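Local coordinates for protein acyl-CoA dehydrogenase (Geobacillus kaustophilus, PDB 2PG0) that binds FAD and probably oxidises acyl thioesters, introducing a double bond between the alpha and beta carbons of the acyl chain, at residues G156-I161 and L218-A223; N163-D168 and D214-F219. One frame throughout, in Å; residues are numbered along the deposited sequence.

How the contacts relate
Both contacts belong to the beta-rich middle domain of the acyl-CoA dehydrogenase fold, their centres about 10 Å apart. Along the chain 156-161 comes first, then 163-168, and both return to the same later piece: 214-219 and 218-223 overlap at L218 and F219 on strand 216-220. Contact 1 is the antiparallel pairing of strands 151-161 and 216-220 in one sheet; contact 2 holds the turn that follows strand 151-161 against the start of strand 216-220. Between them a backbone bond from I161 to A216 continues the link. The chain at F160 and I161, which lines the flavin pocket, therefore lies between the strand pairing and the turn, which probably help to hold it in place.

Contact 1: G156-I161 and L218-A223; sequences GQKTFI and LFFQDA. With FAD (flavin-adenine dinucleotide), chain C.
The F219 ring and the amide of Q157 lie side by side, their planes 54° apart, with Q157 CD 3.3 Å from F219 CE1. Q157 takes this place because its CG is anti to the backbone N (chi1 -179°) and the chain runs on extended; its NE2 is hydrogen-bonded to E217, so the long amide both packs on the ring and reaches a carboxylate. The F220 ring is met at its edge, in plane, by K158 CG, 3.9 Å from F220 CE2, while the ring of F199, nearly parallel to it, also meets it. The ring of F160 carries T159 OG1 over the centre of one face, Y347 of the second subunit meets it edge-to-face, and F160 CD2 comes within 3.7 Å of FAD C1', which lies obliquely to the ring.

Q157, K158, F219 and F220 project from strands 151-161 and 216-220, neighbours in the antiparallel sheet of the acyl-CoA dehydrogenase middle domain. G156 with F220 and K158 with L218 are hydrogen-bonded pairs, each with two bonds, and Q157 with F219 is the non-hydrogen-bonded pair between them. Glycine suits position 156 because at its backbone angles a CB would be jammed against the carbonyl O of the preceding residue.

On the face of L218 and F220, K158 bends at chi2 (-68°) and carries NZ away to a salt bridge with E131 and to the carbonyls of M129 and A173. I161 crosses L218 at about a right angle: CG1 lies 3.9 Å from L218 CD1, CG2 touches the same methyl, and CD1, one bond beyond CG1, stands 3.7 Å from FAD N3.

Contact 2: N163-D168 and D214-F219; sequences NGIHAD and DTAELF
Residues 163-168 turn in a short helical bend that brings G164 to within 4.7 Å of A216, measured between CA atoms, just where 214-219 enters its strand. G164 N gives a weak hydrogen bond to D214 O, and A167 N closes the bend on N163 O. Glycine suits position 164 because a CB would clash with A216 N.

The side chain of D214 points toward the turn and takes up its N-H groups. Its OD2 accepts from I165 N at 2.9 Å and from H166 N at 2.9 Å; the two donors come from opposite faces of the carboxylate plane, the second nearly in line with the C-O bond and straighter, at 164°. CG sits between the backbone N and the carbonyl carbon (chi1 52°), turning the carboxylate into the bend. The other oxygen, OD1, accepts from a water that also donates to N163 OD1, which Q213 NE2 bonds as well. Beside this polar cluster, I165 crosses D214 obliquely, its CB and CG1 against D214 CB, and ends with CD1 3.7 Å from A216 CB; alanine suits the place because G164 CA and I165 CD1 both come up against its CB.

Two main-chain N-H groups thus share one buried carboxylate oxygen, which would probably favour the anionic form of D214 despite its burial.

Contact 1: G156-I161 and L218-A223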
ATOM      1  N   GLY A 156     -30.163  30.963   4.762  1.00 20.90           N
ATOM      2  CA  GLY A 156     -29.366  29.755   4.592  1.00 20.45           C
ATOM      3  C   GLY A 156     -28.396  29.525   5.724  1.00 20.11           C
ATOM      4  O   GLY A 156     -28.389  30.256   6.713  1.00 19.86           O
ATOM      5  N   GLN A 157     -27.586  28.487   5.572  1.00 19.88           N
ATOM      6  CA  GLN A 157     -26.637  28.089   6.592  1.00 19.91           C
ATOM      7  C   GLN A 157     -25.375  27.626   5.888  1.00 19.22           C
ATOM      8  O   GLN A 157     -25.433  26.925   4.872  1.00 18.61           O
ATOM      9  CB  GLN A 157     -27.226  26.973   7.459  1.00 20.12           C
ATOM     10  CG  GLN A 157     -26.329  26.479   8.591  1.00 21.50           C
ATOM     11  CD  GLN A 157     -27.012  25.439   9.473  1.00 21.85           C
ATOM     12  OE1 GLN A 157     -28.238  25.375   9.535  1.00 26.16           O
ATOM     13  NE2 GLN A 157     -26.217  24.638  10.173  1.00 24.05           N
ATOM     14  N   LYS A 158     -24.239  28.067   6.419  1.00 18.55           N
ATOM     15  CA  LYS A 158     -22.935  27.673   5.916  1.00 17.91           C
ATOM     16  C   LYS A 158     -22.197  26.967   7.034  1.00 17.45           C
ATOM     17  O   LYS A 158     -22.385  27.288   8.204  1.00 17.42           O
ATOM     18  CB  LYS A 158     -22.147  28.895   5.425  1.00 17.98           C
ATOM     19  CG  LYS A 158     -22.786  29.618   4.235  1.00 18.23           C
ATOM     20  CD  LYS A 158     -22.735  28.767   2.980  1.00 18.17           C
ATOM     21  CE  LYS A 158     -23.286  29.495   1.776  1.00 17.94           C
ATOM     22  NZ  LYS A 158     -23.414  28.568   0.611  1.00 18.67           N
ATOM     23  N   THR A 159     -21.362  25.998   6.678  1.00 16.99           N
ATOM     24  CA  THR A 159     -20.772  25.127   7.682  1.00 16.94           C
ATOM     25  C   THR A 159     -19.263  24.984   7.466  1.00 16.19           C
ATOM     26  O   THR A 159     -18.776  25.143   6.345  1.00 15.43           O
ATOM     27  CB  THR A 159     -21.481  23.747   7.688  1.00 17.57           C
ATOM     28  OG1 THR A 159     -20.985  22.936   8.765  1.00 20.87           O
ATOM     29  CG2 THR A 159     -21.255  23.039   6.385  1.00 17.66           C
ATOM     30  N   PHE A 160     -18.548  24.698   8.556  1.00 15.46           N
ATOM     31  CA  PHE A 160     -17.084  24.549   8.552  1.00 15.21           C
ATOM     32  C   PHE A 160     -16.326  25.799   8.076  1.00 14.65           C
ATOM     33  O   PHE A 160     -15.324  25.683   7.366  1.00 15.15           O
ATOM     34  CB  PHE A 160     -16.633  23.372   7.673  1.00 15.23           C
ATOM     35  CG  PHE A 160     -17.350  22.079   7.929  1.00 15.19           C
ATOM     36  CD1 PHE A 160     -17.355  21.496   9.190  1.00 15.90           C
ATOM     37  CD2 PHE A 160     -17.969  21.410   6.875  1.00 15.60           C
ATOM     38  CE1 PHE A 160     -18.010  20.277   9.413  1.00 16.61           C
ATOM     39  CE2 PHE A 160     -18.619  20.194   7.087  1.00 15.93           C
ATOM     40  CZ  PHE A 160     -18.634  19.628   8.353  1.00 16.76           C
ATOM     41  N   ILE A 161     -16.765  26.989   8.469  1.00 13.74           N
ATOM     42  CA  ILE A 161     -16.159  28.203   7.917  1.00 12.95           C
ATOM     43  C   ILE A 161     -14.891  28.607   8.683  1.00 13.03           C
ATOM     44  O   ILE A 161     -14.942  28.935   9.869  1.00 13.40           O
ATOM     45  CB  ILE A 161     -17.185  29.380   7.834  1.00 12.87           C
ATOM     46  CG1 ILE A 161     -18.406  28.973   6.988  1.00 12.86           C
ATOM     47  CG2 ILE A 161     -16.512  30.674   7.291  1.00 12.21           C
ATOM     48  CD1 ILE A 161     -18.088  28.256   5.654  1.00 11.94           C
ATOM     49  N   LEU A 218     -22.267  29.517   9.996  1.00 17.11           N
ATOM     50  CA  LEU A 218     -22.852  30.843   9.809  1.00 17.38           C
ATOM     51  C   LEU A 218     -24.325  30.684   9.487  1.00 18.24           C
ATOM     52  O   LEU A 218     -24.702  29.779   8.745  1.00 18.08           O
ATOM     53  CB  LEU A 218     -22.152  31.602   8.677  1.00 17.11           C
ATOM     54  CG  LEU A 218     -20.634  31.815   8.795  1.00 16.72           C
ATOM     55  CD1 LEU A 218     -20.091  32.500   7.551  1.00 17.69           C
ATOM     56  CD2 LEU A 218     -20.259  32.606  10.050  1.00 16.14           C
ATOM     57  N   PHE A 219     -25.148  31.573  10.041  1.00 18.98           N
ATOM     58  CA  PHE A 219     -26.596  31.504   9.866  1.00 19.89           C
ATOM     59  C   PHE A 219     -27.124  32.807   9.290  1.00 20.76           C
ATOM     60  O   PHE A 219     -26.774  33.894   9.760  1.00 20.54           O
ATOM     61  CB  PHE A 219     -27.279  31.191  11.198  1.00 19.93           C
ATOM     62  CG  PHE A 219     -26.807  29.909  11.830  1.00 20.66           C
ATOM     63  CD1 PHE A 219     -27.347  28.685  11.441  1.00 21.04           C
ATOM     64  CD2 PHE A 219     -25.824  29.924  12.818  1.00 22.24           C
ATOM     65  CE1 PHE A 219     -26.908  27.489  12.028  1.00 21.32           C
ATOM     66  CE2 PHE A 219     -25.378  28.731  13.408  1.00 21.88           C
ATOM     67  CZ  PHE A 219     -25.925  27.514  13.004  1.00 21.18           C
ATOM     68  N   PHE A 220     -27.949  32.681   8.256  1.00 21.38           N
ATOM     69  CA  PHE A 220     -28.573  33.826   7.617  1.00 22.70           C
ATOM     70  C   PHE A 220     -30.077  33.624   7.706  1.00 23.65           C
ATOM     71  O   PHE A 220     -30.638  32.749   7.030  1.00 23.57           O
ATOM     72  CB  PHE A 220     -28.111  33.963   6.160  1.00 22.45           C
ATOM     73  CG  PHE A 220     -26.606  34.013   5.993  1.00 22.41           C
ATOM     74  CD1 PHE A 220     -25.907  35.207   6.170  1.00 22.35           C
ATOM     75  CD2 PHE A 220     -25.889  32.864   5.662  1.00 22.13           C
ATOM     76  CE1 PHE A 220     -24.519  35.254   6.020  1.00 22.43           C
ATOM     77  CE2 PHE A 220     -24.502  32.902   5.511  1.00 22.38           C
ATOM     78  CZ  PHE A 220     -23.815  34.097   5.692  1.00 22.07           C
ATOM     79  N   GLN A 221     -30.706  34.403   8.581  1.00 24.71           N
ATOM     80  CA  GLN A 221     -32.153  34.394   8.754  1.00 26.21           C
ATOM     81  C   GLN A 221     -32.675  35.764   8.332  1.00 26.38           C
ATOM     82  O   GLN A 221     -32.618  36.728   9.101  1.00 26.55           O
ATOM     83  CB  GLN A 221     -32.523  34.045  10.203  1.00 26.20           C
ATOM     84  CG  GLN A 221     -32.116  32.608  10.591  1.00 27.81           C
ATOM     85  CD  GLN A 221     -32.098  32.337  12.092  1.00 28.32           C
ATOM     86  OE1 GLN A 221     -31.063  31.943  12.644  1.00 29.99           O
ATOM     87  NE2 GLN A 221     -33.244  32.531  12.757  1.00 30.47           N
ATOM     88  N   ASP A 222     -33.149  35.834   7.087  1.00 26.76           N
ATOM     89  CA  ASP A 222     -33.541  37.089   6.434  1.00 27.26           C
ATOM     90  C   ASP A 222     -32.461  38.160   6.559  1.00 27.20           C
ATOM     91  O   ASP A 222     -32.740  39.299   6.945  1.00 27.37           O
ATOM     92  CB  ASP A 222     -34.880  37.598   6.974  1.00 27.41           C
ATOM     93  CG  ASP A 222     -36.033  36.695   6.594  1.00 28.67           C
ATOM     94  OD1 ASP A 222     -36.179  36.385   5.387  1.00 29.22           O
ATOM     95  OD2 ASP A 222     -36.782  36.291   7.506  1.00 30.20           O
ATOM     96  N   ALA A 223     -31.230  37.776   6.232  1.00 27.05           N
ATOM     97  CA  ALA A 223     -30.085  38.670   6.329  1.00 27.01           C
ATOM     98  C   ALA A 223     -30.241  39.785   5.311  1.00 26.95           C
ATOM     99  O   ALA A 223     -30.437  39.522   4.124  1.00 26.33           O
ATOM    100  CB  ALA A 223     -28.798  37.906   6.098  1.00 26.87           C
TER
HETATM  101  PA  FAD C 401     -19.388  15.335   1.317  1.00 16.28           P
HETATM  102  O1A FAD C 401     -20.733  15.040   1.909  1.00 16.08           O
HETATM  103  O2A FAD C 401     -19.448  16.207   0.088  1.00 15.14           O
HETATM  104  O5B FAD C 401     -18.635  13.943   0.983  1.00 15.35           O
HETATM  105  C5B FAD C 401     -18.497  12.943   1.981  1.00 17.28           C
HETATM  106  C4B FAD C 401     -17.586  11.845   1.431  1.00 17.60           C
HETATM  107  O4B FAD C 401     -18.170  11.315   0.251  1.00 18.70           O
HETATM  108  C3B FAD C 401     -16.222  12.410   1.036  1.00 17.89           C
HETATM  109  O3B FAD C 401     -15.197  11.481   1.316  1.00 19.40           O
HETATM  110  C2B FAD C 401     -16.325  12.566  -0.462  1.00 18.21           C
HETATM  111  O2B FAD C 401     -15.069  12.545  -1.115  1.00 18.29           O
HETATM  112  C1B FAD C 401     -17.231  11.385  -0.811  1.00 18.42           C
HETATM  113  N9A FAD C 401     -17.860  11.594  -2.127  1.00 19.15           N
HETATM  114  C8A FAD C 401     -18.802  12.534  -2.466  1.00 19.14           C
HETATM  115  N7A FAD C 401     -19.089  12.396  -3.779  1.00 18.84           N
HETATM  116  C5A FAD C 401     -18.344  11.385  -4.280  1.00 19.24           C
HETATM  117  C6A FAD C 401     -18.248  10.830  -5.551  1.00 19.20           C
HETATM  118  N6A FAD C 401     -18.896  11.391  -6.576  1.00 20.03           N
HETATM  119  N1A FAD C 401     -17.373   9.784  -5.767  1.00 19.34           N
HETATM  120  C2A FAD C 401     -16.601   9.279  -4.735  1.00 19.38           C
HETATM  121  N3A FAD C 401     -16.709   9.825  -3.468  1.00 18.46           N
HETATM  122  C4A FAD C 401     -17.563  10.868  -3.250  1.00 19.67           C
HETATM  123  N1  FAD C 401     -15.859  25.141   3.400  1.00 18.09           N
HETATM  124  C2  FAD C 401     -15.952  26.455   2.976  1.00 18.90           C
HETATM  125  O2  FAD C 401     -16.749  26.752   2.083  1.00 18.51           O
HETATM  126  N3  FAD C 401     -15.162  27.434   3.564  1.00 18.29           N
HETATM  127  C4  FAD C 401     -14.283  27.100   4.575  1.00 18.71           C
HETATM  128  O4  FAD C 401     -13.596  27.979   5.100  1.00 18.17           O
HETATM  129  C4X FAD C 401     -14.180  25.770   4.994  1.00 18.78           C
HETATM  130  N5  FAD C 401     -13.298  25.420   6.005  1.00 19.05           N
HETATM  131  C5X FAD C 401     -13.212  24.112   6.446  1.00 18.40           C
HETATM  132  C6  FAD C 401     -12.335  23.801   7.479  1.00 18.25           C
HETATM  133  C7  FAD C 401     -12.234  22.487   7.927  1.00 18.35           C
HETATM  134  C7M FAD C 401     -11.262  22.200   9.037  1.00 18.85           C
HETATM  135  C8  FAD C 401     -13.024  21.482   7.336  1.00 18.63           C
HETATM  136  C8M FAD C 401     -12.968  20.044   7.769  1.00 18.79           C
HETATM  137  C9  FAD C 401     -13.904  21.801   6.311  1.00 18.35           C
HETATM  138  C9A FAD C 401     -14.003  23.118   5.852  1.00 18.58           C
HETATM  139  N10 FAD C 401     -14.875  23.457   4.814  1.00 18.76           N
HETATM  140  C10 FAD C 401     -14.977  24.783   4.402  1.00 18.31           C
HETATM  141  C1' FAD C 401     -15.688  22.409   4.084  1.00 17.78           C
HETATM  142  C2' FAD C 401     -14.903  21.404   3.223  1.00 18.76           C
HETATM  143  O2' FAD C 401     -14.451  21.945   1.999  1.00 19.27           O
HETATM  144  C3' FAD C 401     -15.835  20.227   2.954  1.00 17.65           C
HETATM  145  O3' FAD C 401     -15.877  19.467   4.143  1.00 16.65           O
HETATM  146  C4' FAD C 401     -15.423  19.338   1.771  1.00 18.20           C
HETATM  147  O4' FAD C 401     -15.554  20.010   0.532  1.00 19.08           O
HETATM  148  C5' FAD C 401     -16.238  18.045   1.715  1.00 18.24           C
HETATM  149  O5' FAD C 401     -17.627  18.317   1.773  1.00 18.52           O
HETATM  150  P   FAD C 401     -18.526  17.544   2.857  1.00 18.68           P
HETATM  151  O1P FAD C 401     -17.923  17.682   4.232  1.00 18.78           O
HETATM  152  O2P FAD C 401     -19.937  18.059   2.805  1.00 18.36           O
HETATM  153  O3P FAD C 401     -18.440  15.982   2.448  1.00 17.05           O

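Contact 2: N163-D168 and D214-F219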
ATOM      1  N   ASN A 163     -11.909  30.898   9.961  1.00 12.86           N
ATOM      2  CA  ASN A 163     -12.036  32.303  10.427  1.00 13.32           C
ATOM      3  C   ASN A 163     -13.497  32.657  10.726  1.00 13.91           C
ATOM      4  O   ASN A 163     -13.895  33.827  10.656  1.00 13.97           O
ATOM      5  CB  ASN A 163     -11.480  33.304   9.390  1.00 13.44           C
ATOM      6  CG  ASN A 163      -9.978  33.159   9.140  1.00 13.53           C
ATOM      7  OD1 ASN A 163      -9.238  32.600   9.948  1.00 13.86           O
ATOM      8  ND2 ASN A 163      -9.524  33.700   8.015  1.00 14.23           N
ATOM      9  N   GLY A 164     -14.293  31.648  11.068  1.00 14.14           N
ATOM     10  CA  GLY A 164     -15.735  31.826  11.265  1.00 14.74           C
ATOM     11  C   GLY A 164     -16.151  32.801  12.357  1.00 15.32           C
ATOM     12  O   GLY A 164     -17.201  33.434  12.255  1.00 15.82           O
ATOM     13  N   ILE A 165     -15.336  32.909  13.407  1.00 15.72           N
ATOM     14  CA  ILE A 165     -15.595  33.858  14.495  1.00 16.31           C
ATOM     15  C   ILE A 165     -14.989  35.238  14.210  1.00 16.39           C
ATOM     16  O   ILE A 165     -15.675  36.251  14.351  1.00 16.43           O
ATOM     17  CB  ILE A 165     -15.135  33.308  15.878  1.00 16.26           C
ATOM     18  CG1 ILE A 165     -15.815  31.966  16.192  1.00 17.10           C
ATOM     19  CG2 ILE A 165     -15.377  34.341  17.013  1.00 16.94           C
ATOM     20  CD1 ILE A 165     -17.350  31.977  16.100  1.00 18.11           C
ATOM     21  N   HIS A 166     -13.722  35.276  13.794  1.00 16.33           N
ATOM     22  CA  HIS A 166     -13.028  36.555  13.586  1.00 16.74           C
ATOM     23  C   HIS A 166     -13.488  37.345  12.362  1.00 16.82           C
ATOM     24  O   HIS A 166     -13.405  38.574  12.355  1.00 16.53           O
ATOM     25  CB  HIS A 166     -11.508  36.357  13.488  1.00 16.73           C
ATOM     26  CG  HIS A 166     -10.813  36.256  14.808  1.00 17.63           C
ATOM     27  ND1 HIS A 166     -11.248  36.917  15.939  1.00 18.51           N
ATOM     28  CD2 HIS A 166      -9.688  35.592  15.170  1.00 17.22           C
ATOM     29  CE1 HIS A 166     -10.434  36.645  16.944  1.00 18.74           C
ATOM     30  NE2 HIS A 166      -9.476  35.848  16.501  1.00 17.75           N
ATOM     31  N   ALA A 167     -13.956  36.645  11.326  1.00 16.90           N
ATOM     32  CA  ALA A 167     -14.189  37.274  10.025  1.00 16.83           C
ATOM     33  C   ALA A 167     -15.163  38.452  10.080  1.00 16.87           C
ATOM     34  O   ALA A 167     -16.259  38.351  10.642  1.00 16.56           O
ATOM     35  CB  ALA A 167     -14.645  36.247   8.995  1.00 16.85           C
ATOM     36  N   ASP A 168     -14.730  39.564   9.497  1.00 17.15           N
ATOM     37  CA  ASP A 168     -15.509  40.799   9.413  1.00 17.69           C
ATOM     38  C   ASP A 168     -16.127  40.962   8.031  1.00 18.00           C
ATOM     39  O   ASP A 168     -17.096  41.713   7.857  1.00 18.59           O
ATOM     40  CB  ASP A 168     -14.598  41.993   9.698  1.00 17.45           C
ATOM     41  CG  ASP A 168     -13.800  41.821  10.970  1.00 18.00           C
ATOM     42  OD1 ASP A 168     -14.406  41.885  12.060  1.00 18.95           O
ATOM     43  OD2 ASP A 168     -12.567  41.616  10.874  1.00 19.18           O
ATOM     44  N   ASP A 214     -10.577  29.117  14.492  1.00 14.68           N
ATOM     45  CA  ASP A 214     -11.962  29.398  14.890  1.00 15.28           C
ATOM     46  C   ASP A 214     -12.964  29.012  13.796  1.00 15.54           C
ATOM     47  O   ASP A 214     -13.560  29.872  13.143  1.00 16.63           O
ATOM     48  CB  ASP A 214     -12.146  30.874  15.290  1.00 15.06           C
ATOM     49  CG  ASP A 214     -11.639  31.846  14.227  1.00 15.30           C
ATOM     50  OD1 ASP A 214     -10.464  31.746  13.818  1.00 16.33           O
ATOM     51  OD2 ASP A 214     -12.428  32.711  13.791  1.00 14.65           O
ATOM     52  N   THR A 215     -13.148  27.714  13.615  1.00 15.25           N
ATOM     53  CA  THR A 215     -14.086  27.198  12.625  1.00 15.17           C
ATOM     54  C   THR A 215     -15.492  27.266  13.192  1.00 15.27           C
ATOM     55  O   THR A 215     -15.717  26.882  14.341  1.00 15.98           O
ATOM     56  CB  THR A 215     -13.777  25.732  12.263  1.00 15.00           C
ATOM     57  OG1 THR A 215     -12.361  25.539  12.197  1.00 14.70           O
ATOM     58  CG2 THR A 215     -14.408  25.380  10.918  1.00 14.98           C
ATOM     59  N   ALA A 216     -16.434  27.760  12.393  1.00 15.83           N
ATOM     60  CA  ALA A 216     -17.808  27.930  12.857  1.00 16.13           C
ATOM     61  C   ALA A 216     -18.831  27.855  11.733  1.00 16.18           C
ATOM     62  O   ALA A 216     -18.499  28.007  10.552  1.00 15.95           O
ATOM     63  CB  ALA A 216     -17.958  29.257  13.622  1.00 16.09           C
ATOM     64  N   GLU A 217     -20.081  27.620  12.121  1.00 16.43           N
ATOM     65  CA  GLU A 217     -21.198  27.696  11.188  1.00 16.92           C
ATOM     66  C   GLU A 217     -21.698  29.136  11.137  1.00 16.92           C
ATOM     67  O   GLU A 217     -21.556  29.880  12.113  1.00 16.73           O
ATOM     68  CB  GLU A 217     -22.335  26.764  11.615  1.00 17.17           C
ATOM     69  CG  GLU A 217     -21.971  25.284  11.594  1.00 18.86           C
ATOM     70  CD  GLU A 217     -23.193  24.390  11.689  1.00 22.48           C
ATOM     71  OE1 GLU A 217     -23.800  24.310  12.780  1.00 23.50           O
ATOM     72  OE2 GLU A 217     -23.545  23.762  10.667  1.00 24.94           O
ATOM     73  N   LEU A 218     -22.267  29.517   9.996  1.00 17.11           N
ATOM     74  CA  LEU A 218     -22.852  30.843   9.809  1.00 17.38           C
ATOM     75  C   LEU A 218     -24.325  30.684   9.487  1.00 18.24           C
ATOM     76  O   LEU A 218     -24.702  29.779   8.745  1.00 18.08           O
ATOM     77  CB  LEU A 218     -22.152  31.602   8.677  1.00 17.11           C
ATOM     78  CG  LEU A 218     -20.634  31.815   8.795  1.00 16.72           C
ATOM     79  CD1 LEU A 218     -20.091  32.500   7.551  1.00 17.69           C
ATOM     80  CD2 LEU A 218     -20.259  32.606  10.050  1.00 16.14           C
ATOM     81  N   PHE A 219     -25.148  31.573  10.041  1.00 18.98           N
ATOM     82  CA  PHE A 219     -26.596  31.504   9.866  1.00 19.89           C
ATOM     83  C   PHE A 219     -27.124  32.807   9.290  1.00 20.76           C
ATOM     84  O   PHE A 219     -26.774  33.894   9.760  1.00 20.54           O
ATOM     85  CB  PHE A 219     -27.279  31.191  11.198  1.00 19.93           C
ATOM     86  CG  PHE A 219     -26.807  29.909  11.830  1.00 20.66           C
ATOM     87  CD1 PHE A 219     -27.347  28.685  11.441  1.00 21.04           C
ATOM     88  CD2 PHE A 219     -25.824  29.924  12.818  1.00 22.24           C
ATOM     89  CE1 PHE A 219     -26.908  27.489  12.028  1.00 21.32           C
ATOM     90  CE2 PHE A 219     -25.378  28.731  13.408  1.00 21.88           C
ATOM     91  CZ  PHE A 219     -25.925  27.514  13.004  1.00 21.18           C
TER
HETATM   92  O   HOH W   1      -9.367  33.799  12.422  1.00 17.86           O